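Local structure of beta-1,4-mannanase (3VUP) at residues G35-N40 with L89-D94; P46-L51 with D97-Y102; T70-F73 with V79-P82; R60-I65 with L159-E164. The protein probably hydrolyses internal beta-1,4-mannosidic linkages of mannan in the digestive fluid of the common sea hare. One frame throughout, in Å; residues are numbered along the deposited sequence. Where two conformers were deposited one is given.

Contact 1 (G35-N40 with L89-D94)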
loop_
_atom_site.group_PDB
_atom_site.type_symbol
_atom_site.label_atom_id
_atom_site.label_comp_id
_atom_site.label_asym_id
_atom_site.label_seq_id
_atom_site.Cartn_x
_atom_site.Cartn_y
_atom_site.Cartn_z
ATOM N N GLY A 35 -5.065 -6.794 21.881
ATOM C CA GLY A 35 -5.357 -8.217 21.929
ATOM C C GLY A 35 -6.020 -8.787 20.686
ATOM O O GLY A 35 -6.374 -9.963 20.656
ATOM N N GLN A 36 -6.173 -7.970 19.651
ATOM C CA GLN A 36 -6.987 -8.354 18.505
ATOM C C GLN A 36 -6.304 -9.332 17.554
ATOM O O GLN A 36 -6.971 -10.120 16.882
ATOM C CB GLN A 36 -7.448 -7.104 17.751
ATOM C CG GLN A 36 -8.363 -6.245 18.607
ATOM C CD GLN A 36 -8.680 -4.877 18.020
ATOM O OE1 GLN A 36 -9.818 -4.429 18.096
ATOM N NE2 GLN A 36 -7.681 -4.202 17.458
ATOM N N TRP A 37 -4.979 -9.273 17.481
ATOM C CA TRP A 37 -4.253 -10.175 16.594
ATOM C C TRP A 37 -4.376 -11.622 17.049
ATOM O O TRP A 37 -4.693 -12.508 16.252
ATOM C CB TRP A 37 -2.788 -9.759 16.449
ATOM C CG TRP A 37 -1.916 -10.858 15.923
ATOM C CD1 TRP A 37 -1.017 -11.589 16.637
ATOM C CD2 TRP A 37 -1.874 -11.371 14.581
ATOM N NE1 TRP A 37 -0.414 -12.520 15.835
ATOM C CE2 TRP A 37 -0.917 -12.407 14.565
ATOM C CE3 TRP A 37 -2.545 -11.054 13.395
ATOM C CZ2 TRP A 37 -0.612 -13.127 13.413
ATOM C CZ3 TRP A 37 -2.238 -11.774 12.248
ATOM C CH2 TRP A 37 -1.283 -12.798 12.269
ATOM N N GLN A 38 -4.147 -11.871 18.331
ATOM C CA GLN A 38 -4.257 -13.241 18.809
ATOM C C GLN A 38 -5.686 -13.772 18.651
ATOM O O GLN A 38 -5.882 -14.967 18.431
ATOM C CB GLN A 38 -3.752 -13.375 20.248
ATOM C CG GLN A 38 -2.247 -13.169 20.402
ATOM C CD GLN A 38 -1.407 -14.179 19.627
ATOM O OE1 GLN A 38 -1.847 -15.297 19.346
ATOM N NE2 GLN A 38 -0.184 -13.786 19.288
ATOM N N ARG A 39 -6.677 -12.884 18.735
ATOM C CA ARG A 39 -8.063 -13.290 18.538
ATOM C C ARG A 39 -8.370 -13.645 17.085
ATOM O O ARG A 39 -9.186 -14.530 16.818
ATOM C CB ARG A 39 -9.025 -12.216 19.045
ATOM C CG ARG A 39 -9.100 -12.144 20.562
ATOM C CD ARG A 39 -10.227 -11.236 21.030
ATOM N NE ARG A 39 -9.911 -9.825 20.839
ATOM C CZ ARG A 39 -9.300 -9.071 21.746
ATOM N NH1 ARG A 39 -8.939 -9.593 22.911
ATOM N NH2 ARG A 39 -9.051 -7.795 21.491
ATOM N N ASN A 40 -7.710 -12.970 16.148
ATOM C CA ASN A 40 -7.961 -13.187 14.718
ATOM C C ASN A 40 -6.968 -14.124 14.030
ATOM O O ASN A 40 -7.179 -14.512 12.879
ATOM C CB ASN A 40 -7.964 -11.855 13.954
ATOM C CG ASN A 40 -9.242 -11.046 14.151
ATOM O OD1 ASN A 40 -10.191 -11.160 13.375
ATOM N ND2 ASN A 40 -9.246 -10.185 15.161
ATOM N N LEU A 89 2.993 -4.166 19.487
ATOM C CA LEU A 89 4.346 -4.466 19.042
ATOM C C LEU A 89 4.516 -5.976 18.864
ATOM O O LEU A 89 4.986 -6.433 17.827
ATOM C CB LEU A 89 5.386 -3.890 20.007
ATOM C CG LEU A 89 5.295 -2.377 20.236
ATOM C CD1 LEU A 89 6.412 -1.933 21.159
ATOM C CD2 LEU A 89 5.339 -1.604 18.928
ATOM N N ASP A 90 4.108 -6.747 19.869
ATOM C CA ASP A 90 4.121 -8.204 19.765
ATOM C C ASP A 90 3.299 -8.695 18.573
ATOM O O ASP A 90 3.686 -9.645 17.889
ATOM C CB ASP A 90 3.567 -8.853 21.042
ATOM C CG ASP A 90 4.484 -8.694 22.247
ATOM O OD1 ASP A 90 5.704 -8.500 22.073
ATOM O OD2 ASP A 90 3.970 -8.781 23.383
ATOM N N ASP A 91 2.152 -8.059 18.343
ATOM C CA ASP A 91 1.256 -8.461 17.268
ATOM C C ASP A 91 1.929 -8.300 15.910
ATOM O O ASP A 91 1.847 -9.184 15.052
ATOM C CB ASP A 91 -0.025 -7.625 17.284
ATOM C CG ASP A 91 -0.887 -7.866 18.516
ATOM O OD1 ASP A 91 -0.724 -8.903 19.204
ATOM O OD2 ASP A 91 -1.752 -6.999 18.778
ATOM N N MET A 92 2.590 -7.167 15.710
ATOM C CA MET A 92 3.231 -6.913 14.429
ATOM C C MET A 92 4.397 -7.878 14.201
ATOM O O MET A 92 4.582 -8.387 13.091
ATOM C CB MET A 92 3.670 -5.453 14.319
ATOM C CG MET A 92 2.497 -4.463 14.307
ATOM S SD MET A 92 1.332 -4.699 12.937
ATOM C CE MET A 92 2.361 -4.297 11.524
ATOM N N LYS A 93 5.160 -8.167 15.253
ATOM C CA LYS A 93 6.233 -9.142 15.135
ATOM C C LYS A 93 5.681 -10.534 14.837
ATOM O O LYS A 93 6.204 -11.240 13.981
ATOM C CB LYS A 93 7.111 -9.166 16.389
ATOM C CG LYS A 93 8.098 -10.334 16.395
ATOM C CD LYS A 93 9.375 -10.040 17.158
ATOM C CE LYS A 93 10.443 -11.080 16.828
ATOM N NZ LYS A 93 9.975 -12.476 17.067
ATOM N N ASP A 94 4.615 -10.919 15.533
ATOM C CA ASP A 94 4.040 -12.238 15.327
ATOM C C ASP A 94 3.424 -12.388 13.938
ATOM O O ASP A 94 3.485 -13.466 13.340
ATOM C CB ASP A 94 3.020 -12.568 16.415
ATOM C CG ASP A 94 2.744 -14.051 16.511
ATOM O OD1 ASP A 94 3.714 -14.835 16.585
ATOM O OD2 ASP A 94 1.560 -14.438 16.501
HETATM O O HOH W 1 -3.192 -9.787 20.098
HETATM O O HOH W 2 0.729 -11.128 19.957
#

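Contact 2 (P46-L51 with D97-Y102)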
loop_
_atom_site.group_PDB
_atom_site.type_symbol
_atom_site.label_atom_id
_atom_site.label_comp_id
_atom_site.label_asym_id
_atom_site.label_seq_id
_atom_site.Cartn_x
_atom_site.Cartn_y
_atom_site.Cartn_z
ATOM N N PRO A 46 -4.538 -19.286 8.284
ATOM C CA PRO A 46 -4.915 -20.110 7.126
ATOM C C PRO A 46 -4.896 -19.352 5.798
ATOM O O PRO A 46 -4.679 -19.979 4.763
ATOM C CB PRO A 46 -6.338 -20.561 7.463
ATOM C CG PRO A 46 -6.356 -20.600 8.942
ATOM C CD PRO A 46 -5.508 -19.433 9.386
ATOM N N GLU A 47 -5.119 -18.043 5.816
ATOM C CA GLU A 47 -5.034 -17.273 4.583
ATOM C C GLU A 47 -3.594 -17.201 4.079
ATOM O O GLU A 47 -3.352 -17.229 2.876
ATOM C CB GLU A 47 -5.644 -15.882 4.756
ATOM C CG GLU A 47 -7.120 -15.921 5.113
ATOM C CD GLU A 47 -7.989 -16.515 4.016
ATOM O OE1 GLU A 47 -7.614 -16.430 2.824
ATOM O OE2 GLU A 47 -9.057 -17.069 4.351
ATOM N N PHE A 48 -2.633 -17.095 4.990
ATOM C CA PHE A 48 -1.236 -17.179 4.582
ATOM C C PHE A 48 -0.909 -18.556 3.998
ATOM O O PHE A 48 -0.210 -18.668 2.994
ATOM C CB PHE A 48 -0.298 -16.859 5.746
ATOM C CG PHE A 48 -0.136 -15.383 6.003
ATOM C CD1 PHE A 48 0.859 -14.668 5.362
ATOM C CD2 PHE A 48 -0.986 -14.705 6.864
ATOM C CE1 PHE A 48 1.015 -13.311 5.579
ATOM C CE2 PHE A 48 -0.828 -13.341 7.088
ATOM C CZ PHE A 48 0.176 -12.650 6.446
ATOM N N LYS A 49 -1.401 -19.611 4.632
ATOM C CA LYS A 49 -1.142 -20.956 4.133
ATOM C C LYS A 49 -1.733 -21.155 2.740
ATOM O O LYS A 49 -1.056 -21.655 1.844
ATOM C CB LYS A 49 -1.688 -22.008 5.085
ATOM C CG LYS A 49 -1.405 -23.424 4.611
ATOM C CD LYS A 49 -1.922 -24.452 5.593
ATOM C CE LYS A 49 -1.347 -25.831 5.309
ATOM N NZ LYS A 49 -1.721 -26.318 3.959
ATOM N N LYS A 50 -2.991 -20.767 2.557
ATOM C CA LYS A 50 -3.639 -20.921 1.255
ATOM C C LYS A 50 -2.910 -20.136 0.172
ATOM O O LYS A 50 -2.738 -20.623 -0.948
ATOM C CB LYS A 50 -5.105 -20.494 1.315
ATOM C CG LYS A 50 -5.969 -21.473 2.083
ATOM C CD LYS A 50 -7.442 -21.121 2.007
ATOM C CE LYS A 50 -7.739 -19.829 2.754
ATOM N NZ LYS A 50 -9.203 -19.537 2.809
ATOM N N LEU A 51 -2.478 -18.923 0.505
ATOM C CA LEU A 51 -1.748 -18.105 -0.448
ATOM C C LEU A 51 -0.422 -18.743 -0.844
ATOM O O LEU A 51 -0.083 -18.819 -2.025
ATOM C CB LEU A 51 -1.514 -16.715 0.134
ATOM C CG LEU A 51 -0.694 -15.765 -0.732
ATOM C CD1 LEU A 51 -1.385 -15.524 -2.071
ATOM C CD2 LEU A 51 -0.463 -14.457 0.007
ATOM N N ASP A 97 6.451 -13.082 11.854
ATOM C CA ASP A 97 6.945 -14.431 12.130
ATOM C C ASP A 97 6.037 -15.479 11.477
ATOM O O ASP A 97 6.505 -16.491 10.954
ATOM C CB ASP A 97 7.024 -14.688 13.636
ATOM C CG ASP A 97 8.122 -13.896 14.323
ATOM O OD1 ASP A 97 9.060 -13.421 13.646
ATOM O OD2 ASP A 97 8.042 -13.770 15.563
ATOM N N THR A 98 4.735 -15.223 11.513
ATOM C CA THR A 98 3.764 -16.129 10.918
ATOM C C THR A 98 3.928 -16.168 9.402
ATOM O O THR A 98 3.949 -17.240 8.794
ATOM C CB THR A 98 2.327 -15.725 11.305
ATOM O OG1 THR A 98 2.194 -15.778 12.732
ATOM C CG2 THR A 98 1.310 -16.663 10.671
ATOM N N ALA A 99 4.076 -14.994 8.799
ATOM C CA ALA A 99 4.280 -14.896 7.361
ATOM C C ALA A 99 5.555 -15.624 6.934
ATOM O O ALA A 99 5.582 -16.306 5.906
ATOM C CB ALA A 99 4.345 -13.468 6.950
ATOM N N LYS A 100 6.611 -15.487 7.733
ATOM C CA LYS A 100 7.881 -16.129 7.419
ATOM C C LYS A 100 7.707 -17.638 7.291
ATOM O O LYS A 100 8.302 -18.260 6.412
ATOM C CB LYS A 100 8.928 -15.797 8.487
ATOM C CG LYS A 100 10.302 -16.420 8.240
ATOM C CD LYS A 100 11.264 -16.161 9.400
ATOM C CE LYS A 100 12.581 -16.905 9.221
ATOM N NZ LYS A 100 13.521 -16.641 10.346
ATOM N N LYS A 101 6.871 -18.216 8.153
ATOM C CA LYS A 101 6.608 -19.656 8.139
ATOM C C LYS A 101 6.091 -20.132 6.787
ATOM O O LYS A 101 6.349 -21.264 6.375
ATOM C CB LYS A 101 5.616 -20.049 9.236
ATOM C CG LYS A 101 6.119 -19.819 10.648
ATOM C CD LYS A 101 5.260 -20.554 11.665
ATOM C CE LYS A 101 3.791 -20.206 11.505
ATOM N NZ LYS A 101 2.935 -20.958 12.464
ATOM N N TYR A 102 5.376 -19.247 6.104
ATOM C CA TYR A 102 4.744 -19.561 4.833
ATOM C C TYR A 102 5.438 -18.906 3.642
ATOM O O TYR A 102 4.890 -18.884 2.542
ATOM C CB TYR A 102 3.260 -19.177 4.879
ATOM C CG TYR A 102 2.537 -19.932 5.963
ATOM C CD1 TYR A 102 2.174 -21.257 5.781
ATOM C CD2 TYR A 102 2.264 -19.336 7.186
ATOM C CE1 TYR A 102 1.542 -21.962 6.782
ATOM C CE2 TYR A 102 1.630 -20.026 8.190
ATOM C CZ TYR A 102 1.269 -21.340 7.983
ATOM O OH TYR A 102 0.635 -22.047 8.982
#

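Contact 3 (T70-F73 with V79-P82)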
loop_
_atom_site.group_PDB
_atom_site.type_symbol
_atom_site.label_atom_id
_atom_site.label_comp_id
_atom_site.label_asym_id
_atom_site.label_seq_id
_atom_site.Cartn_x
_atom_site.Cartn_y
_atom_site.Cartn_z
ATOM N N THR A 70 -6.194 1.166 16.396
ATOM C CA THR A 70 -4.806 1.605 16.523
ATOM C C THR A 70 -4.551 2.738 15.542
ATOM O O THR A 70 -5.244 2.853 14.542
ATOM C CB THR A 70 -3.768 0.481 16.285
ATOM O OG1 THR A 70 -3.837 0.035 14.924
ATOM C CG2 THR A 70 -3.948 -0.682 17.257
ATOM N N PRO A 71 -3.580 3.609 15.836
ATOM C CA PRO A 71 -2.884 3.733 17.120
ATOM C C PRO A 71 -3.856 4.246 18.185
ATOM O O PRO A 71 -5.025 4.491 17.881
ATOM C CB PRO A 71 -1.819 4.785 16.819
ATOM C CG PRO A 71 -2.489 5.672 15.821
ATOM C CD PRO A 71 -3.262 4.730 14.934
ATOM N N ALA A 72 -3.387 4.377 19.421
ATOM C CA ALA A 72 -4.216 4.922 20.488
ATOM C C ALA A 72 -4.177 6.446 20.455
ATOM O O ALA A 72 -3.097 7.041 20.386
ATOM C CB ALA A 72 -3.733 4.409 21.829
ATOM N N PHE A 73 -5.354 7.066 20.512
ATOM C CA PHE A 73 -5.476 8.523 20.512
ATOM C C PHE A 73 -6.042 8.997 21.839
ATOM O O PHE A 73 -6.890 8.322 22.426
ATOM C CB PHE A 73 -6.455 8.986 19.429
ATOM C CG PHE A 73 -5.985 8.765 18.023
ATOM C CD1 PHE A 73 -5.412 9.799 17.299
ATOM C CD2 PHE A 73 -6.151 7.534 17.413
ATOM C CE1 PHE A 73 -4.997 9.606 15.994
ATOM C CE2 PHE A 73 -5.746 7.334 16.103
ATOM C CZ PHE A 73 -5.164 8.366 15.396
ATOM N N VAL A 79 -1.650 11.147 19.452
ATOM C CA VAL A 79 -1.389 9.727 19.633
ATOM C C VAL A 79 -0.604 9.480 20.920
ATOM O O VAL A 79 0.378 10.173 21.195
ATOM C CB VAL A 79 -0.653 9.156 18.406
ATOM C CG1 VAL A 79 -0.198 7.728 18.653
ATOM C CG2 VAL A 79 -1.557 9.241 17.189
ATOM N N THR A 80 -1.051 8.499 21.706
ATOM C CA THR A 80 -0.396 8.168 22.968
ATOM C C THR A 80 0.523 6.960 22.895
ATOM O O THR A 80 1.414 6.806 23.728
ATOM C CB THR A 80 -1.420 7.926 24.099
ATOM O OG1 THR A 80 -2.251 6.802 23.774
ATOM C CG2 THR A 80 -2.285 9.152 24.300
ATOM N N GLY A 81 0.299 6.098 21.910
ATOM C CA GLY A 81 1.075 4.881 21.787
ATOM C C GLY A 81 0.524 4.022 20.668
ATOM O O GLY A 81 -0.460 4.392 20.026
ATOM N N PRO A 82 1.151 2.866 20.425
ATOM C CA PRO A 82 0.726 1.989 19.329
ATOM C C PRO A 82 -0.668 1.398 19.545
ATOM O O PRO A 82 -1.379 1.109 18.581
ATOM C CB PRO A 82 1.799 0.887 19.322
ATOM C CG PRO A 82 2.972 1.494 20.011
ATOM C CD PRO A 82 2.391 2.389 21.064
#

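Contact 4 (R60-I65 with L159-E164)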
loop_
_atom_site.group_PDB
_atom_site.type_symbol
_atom_site.label_atom_id
_atom_site.label_comp_id
_atom_site.label_asym_id
_atom_site.label_seq_id
_atom_site.Cartn_x
_atom_site.Cartn_y
_atom_site.Cartn_z
ATOM N N ARG A 60 -0.730 -8.073 1.042
ATOM C CA ARG A 60 -1.004 -6.729 1.540
ATOM C C ARG A 60 -2.175 -6.850 2.511
ATOM O O ARG A 60 -3.151 -7.542 2.228
ATOM C CB ARG A 60 -1.358 -5.801 0.379
ATOM C CG ARG A 60 -1.726 -4.369 0.792
ATOM C CD ARG A 60 -1.749 -3.490 -0.428
ATOM N NE ARG A 60 -2.074 -2.077 -0.236
ATOM C CZ ARG A 60 -3.215 -1.495 -0.600
ATOM N NH1 ARG A 60 -4.245 -2.208 -1.046
ATOM N NH2 ARG A 60 -3.327 -0.176 -0.496
ATOM N N LEU A 61 -2.076 -6.199 3.666
ATOM C CA LEU A 61 -3.171 -6.210 4.637
ATOM C C LEU A 61 -3.148 -4.903 5.412
ATOM O O LEU A 61 -2.107 -4.248 5.526
ATOM C CB LEU A 61 -3.118 -7.425 5.569
ATOM C CG LEU A 61 -2.140 -7.425 6.748
ATOM C CD1 LEU A 61 -2.390 -8.648 7.613
ATOM C CD2 LEU A 61 -0.696 -7.405 6.286
ATOM N N TRP A 62 -4.312 -4.510 5.906
ATOM C CA TRP A 62 -4.501 -3.160 6.405
ATOM C C TRP A 62 -4.487 -3.128 7.924
ATOM O O TRP A 62 -5.058 -4.002 8.581
ATOM C CB TRP A 62 -5.806 -2.581 5.884
ATOM C CG TRP A 62 -5.916 -2.430 4.385
ATOM C CD1 TRP A 62 -5.124 -2.966 3.406
ATOM C CD2 TRP A 62 -6.933 -1.701 3.719
ATOM N NE1 TRP A 62 -5.584 -2.582 2.162
ATOM C CE2 TRP A 62 -6.703 -1.806 2.334
ATOM C CE3 TRP A 62 -8.016 -0.939 4.165
ATOM C CZ2 TRP A 62 -7.538 -1.193 1.390
ATOM C CZ3 TRP A 62 -8.832 -0.337 3.246
ATOM C CH2 TRP A 62 -8.598 -0.471 1.868
ATOM N N ILE A 63 -3.844 -2.095 8.468
ATOM C CA ILE A 63 -3.550 -2.014 9.893
ATOM C C ILE A 63 -4.432 -0.986 10.609
ATOM O O ILE A 63 -5.476 -1.352 11.141
ATOM C CB ILE A 63 -2.039 -1.745 10.150
ATOM C CG1 ILE A 63 -1.157 -2.686 9.300
ATOM C CG2 ILE A 63 -1.727 -1.862 11.630
ATOM C CD1 ILE A 63 -1.386 -4.163 9.531
ATOM N N HIS A 64 -4.040 0.291 10.630
ATOM C CA HIS A 64 -4.807 1.287 11.391
ATOM C C HIS A 64 -6.127 1.647 10.710
ATOM O O HIS A 64 -7.148 1.864 11.376
ATOM C CB HIS A 64 -4.040 2.600 11.591
ATOM C CG HIS A 64 -2.642 2.465 12.127
ATOM N ND1 HIS A 64 -2.305 1.680 13.210
ATOM C CD2 HIS A 64 -1.509 3.108 11.763
ATOM C CE1 HIS A 64 -1.013 1.818 13.463
ATOM N NE2 HIS A 64 -0.509 2.685 12.604
ATOM N N ILE A 65 -6.072 1.773 9.383
ATOM C CA ILE A 65 -7.203 2.146 8.536
ATOM C C ILE A 65 -7.572 3.611 8.788
ATOM O O ILE A 65 -6.932 4.497 8.219
ATOM C CB ILE A 65 -8.358 1.121 8.601
ATOM C CG1 ILE A 65 -7.770 -0.279 8.359
ATOM C CG2 ILE A 65 -9.405 1.439 7.564
ATOM C CD1 ILE A 65 -8.780 -1.353 8.059
ATOM N N LEU A 159 2.038 3.338 3.128
ATOM C CA LEU A 159 1.579 4.378 4.045
ATOM C C LEU A 159 0.079 4.600 4.020
ATOM O O LEU A 159 -0.515 4.935 5.037
ATOM C CB LEU A 159 2.260 5.703 3.734
ATOM C CG LEU A 159 3.778 5.705 3.827
ATOM C CD1 LEU A 159 4.286 7.114 3.621
ATOM C CD2 LEU A 159 4.259 5.150 5.159
ATOM N N MET A 160 -0.533 4.471 2.852
ATOM C CA MET A 160 -1.930 4.841 2.737
ATOM C C MET A 160 -2.594 4.249 1.526
ATOM O O MET A 160 -2.101 4.345 0.391
ATOM C CB MET A 160 -2.085 6.359 2.688
ATOM C CG MET A 160 -3.541 6.835 2.643
ATOM S SD MET A 160 -3.727 8.617 2.814
ATOM C CE MET A 160 -4.485 8.708 4.426
ATOM N N ASN A 161 -3.754 3.662 1.774
ATOM C CA ASN A 161 -4.620 3.242 0.700
ATOM C C ASN A 161 -5.424 4.395 0.115
ATOM O O ASN A 161 -6.230 5.015 0.812
ATOM C CB ASN A 161 -5.598 2.191 1.189
ATOM C CG ASN A 161 -6.412 1.645 0.059
ATOM O OD1 ASN A 161 -5.871 0.974 -0.815
ATOM N ND2 ASN A 161 -7.697 1.976 0.019
ATOM N N GLU A 162 -5.189 4.664 -1.166
ATOM C CA GLU A 162 -6.011 5.567 -1.975
ATOM C C GLU A 162 -6.265 6.947 -1.349
ATOM O O GLU A 162 -7.413 7.307 -1.073
ATOM C CB GLU A 162 -7.326 4.876 -2.348
ATOM C CG GLU A 162 -7.047 3.559 -3.078
ATOM C CD GLU A 162 -8.263 2.894 -3.701
ATOM O OE1 GLU A 162 -9.414 3.285 -3.392
ATOM O OE2 GLU A 162 -8.055 1.949 -4.508
ATOM N N PRO A 163 -5.196 7.743 -1.161
ATOM C CA PRO A 163 -5.376 9.121 -0.674
ATOM C C PRO A 163 -6.418 9.875 -1.505
ATOM O O PRO A 163 -7.116 10.752 -0.991
ATOM C CB PRO A 163 -3.993 9.748 -0.882
ATOM C CG PRO A 163 -3.040 8.593 -0.936
ATOM C CD PRO A 163 -3.798 7.453 -1.524
ATOM N N GLU A 164 -6.520 9.521 -2.782
ATOM C CA GLU A 164 -7.381 10.235 -3.716
ATOM C C GLU A 164 -8.863 10.154 -3.383
ATOM O O GLU A 164 -9.647 10.949 -3.893
ATOM C CB GLU A 164 -7.117 9.766 -5.144
ATOM C CG GLU A 164 -5.660 9.911 -5.555
ATOM C CD GLU A 164 -4.774 8.722 -5.178
ATOM O OE1 GLU A 164 -5.289 7.684 -4.699
ATOM O OE2 GLU A 164 -3.543 8.845 -5.390
#

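Contact 1 (G35-N40 with L89-D94)
Trp37 carries its CG opposite the backbone N (chi1 162°) and Asp94 takes the same kind of torsion, which sends both side chains into the groove between their helices to cross at about a right angle. There Trp37 NE1 donates to Asp94 OD2 over 2.8 Å in an almost straight bond (174°). The oxygen lies at the indole edge, in the ring plane, and accepts through its anti lone pair, the one turned away from OD1. Gln38, its chain bent at chi2, brings NE2 to 3.4 Å from Asp94 OD2 in a weak bond, and Lys41 adds a salt bridge to that oxygen. The two segments belong to helices 36-53 and 88-101, the first two of the helical layer round the TIM barrel; their short axes approach to 9.7 Å and diverge by 40°. One turn before Asp94, Asp91 slides past Trp37 in the opposite direction, with its CG 3.4 Å from Trp37 CB, while Asp91 O lies over one face of the indole near the rim. The Asp91 carboxylate is divided between two sets of partners. OD2 is hydrogen-bonded to Thr87 and Gly33, whereas OD1 takes a bond from each of two waters. The first water accepts from Gln38 N at 2.9 Å, and the second from Gln38 NE2, also at 2.9 Å.

Contact 2 (P46-L51 with D97-Y102)
Phe48, Lys49, Ala99 and Tyr102 form a mainly apolar helix-to-helix contact in the outer layer of the barrel, where the later part of helix 36-53 meets the end of helix 88-101. Tyr102, just past that end, lays one ring face against the backbone of the other helix: Lys49 N stands 4.1 Å above the ring plane, toward the rim, and the carbonyl carbon of Phe48 is over the same ring. Two side chains flank this backbone patch. Over the same face, Phe48 CB touches Tyr102 CD2 at 3.8 Å and Lys49 CB meets the diagonally opposite corner, Tyr102 CE1, at 3.6 Å. A chi1 near 180° (-179°) swings Lys49 CG away from its own backbone N, and only the start of the chain lies beside the tyrosine; the rest leads away to a salt bridge with Asp53. The Tyr102 hydroxyl is hydrogen-bonded to Glu45, one turn before Lys49, so the phenol is held at its far end as well as packed on its face. Glu45 also forms a salt bridge with Lys101. Farther in, the Phe48 ring reaches Ala99, with CE1 3.6 Å from Ala99 CB. Both of these side chains also touch Val106 of strand 105-112, closing a small three-way apolar cluster. Such packing of neighbouring helices on each other and on a strand beneath is characteristic of the alpha/beta layering of a TIM barrel.

Contact 3 (T70-F73 with V79-P82)
Phe73 turns one face of its ring to Val79, whose CG2 methyl makes a CH-pi contact: it lies 4.1 Å from the ring centroid of Phe73 and 29° off the ring normal. The two residues form an antiparallel non-hydrogen-bonded pair, which puts their side chains on the same face of the small sheet. Val79 chi1 of 172° splits the methyls between two neighbours: CG2 goes to the phenylalanine, while CG1 lies 3.8 Å from Pro71 CB, where the proline ring and the valine cross at about a right angle. Helix 130-147 backs this cluster, with Tyr136 and Ala140 touching both Pro71 and Val79. Ala72 points to the other face, its CB 3.4 Å from Thr80 OG1. Its backbone is gripped at both ends: Ala72 N donates to Gly81 O at 3.0 Å, and Thr80 N donates to Ala72 O at 2.8 Å. Past the Ala72-Gly81 bond the chains stay close without conventional pairing. Pro82 O, a buried carbonyl with no hydrogen-bond partner, is approached instead by Pro71 CA at 3.4 Å in a CA-H...O contact (161° at the hydrogen) and by the CB and CG2 of Thr70. A cis peptide joins Thr70 to Pro71, just before the first strand. The whole is a short, weakly bonded antiparallel beta hairpin, inserted between the second strand and the second helix of the barrel.

Contact 4 (R60-I65 with L159-E164)
Arg60 and Trp62 on barrel strand 58-65 face Asn161 on strand 157-161 across the one strand, 105-112, that separates them, so side chains rather than backbones bridge the gap. The extended Arg60 chain brings NH2 to 2.8 Å from Asn161 OD1. This bond is well directed: the oxygen lies near the guanidinium plane, at its edge, and the donor sits in the carbonyl plane, on a lone pair. The guanidinium has further partners, with salt bridges from NE to Asp158 and from NH1 to Glu293. Trp62 NE1 lies 3.5 Å above the guanidinium plane, toward its rim. The six-membered ring of Trp62 in turn receives Asn161 over one face: CB makes a CH-pi contact at 4.2 Å from the ring centroid, and ND2 comes to 3.2 Å from Trp62 CH2, with ring and amide planes 39° apart. Asn161 ND2 is hydrogen-bonded to Asn112 and to a bound Tris molecule, so both ends of the amide are fixed. Asn161, Glu162 and Pro163 fit the Asn-Glu-Pro signature at the end of the fourth barrel strand in family 5 glycoside hydrolases; Glu162 is probably the acid/base and Glu293 the nucleophile of the active site.

In the fold
All four contacts draw on the early part of the barrel, but only contact 4 lies in its interior, at the Tris-marked pocket. Contacts 1 and 2 join the same two helices at successive levels, their centres 14 Å apart, and meet where Trp37 CZ2 packs 3.9 Å from Thr98 OG1. Contact 3 reaches contact 1 through Pro82 and Leu89, and its link to contact 4 is polar: Thr70 OG1 is 2.8 Å from His64 ND1, a probable hydrogen bond tying the hairpin to the barrel strand. Met92 of contact 1 touches Ile63 of contact 4. Of the three outer contacts, contact 2 has its centre farthest from that of contact 4, about 21 Å, and does not touch it, the nearest atoms being about 5 Å apart.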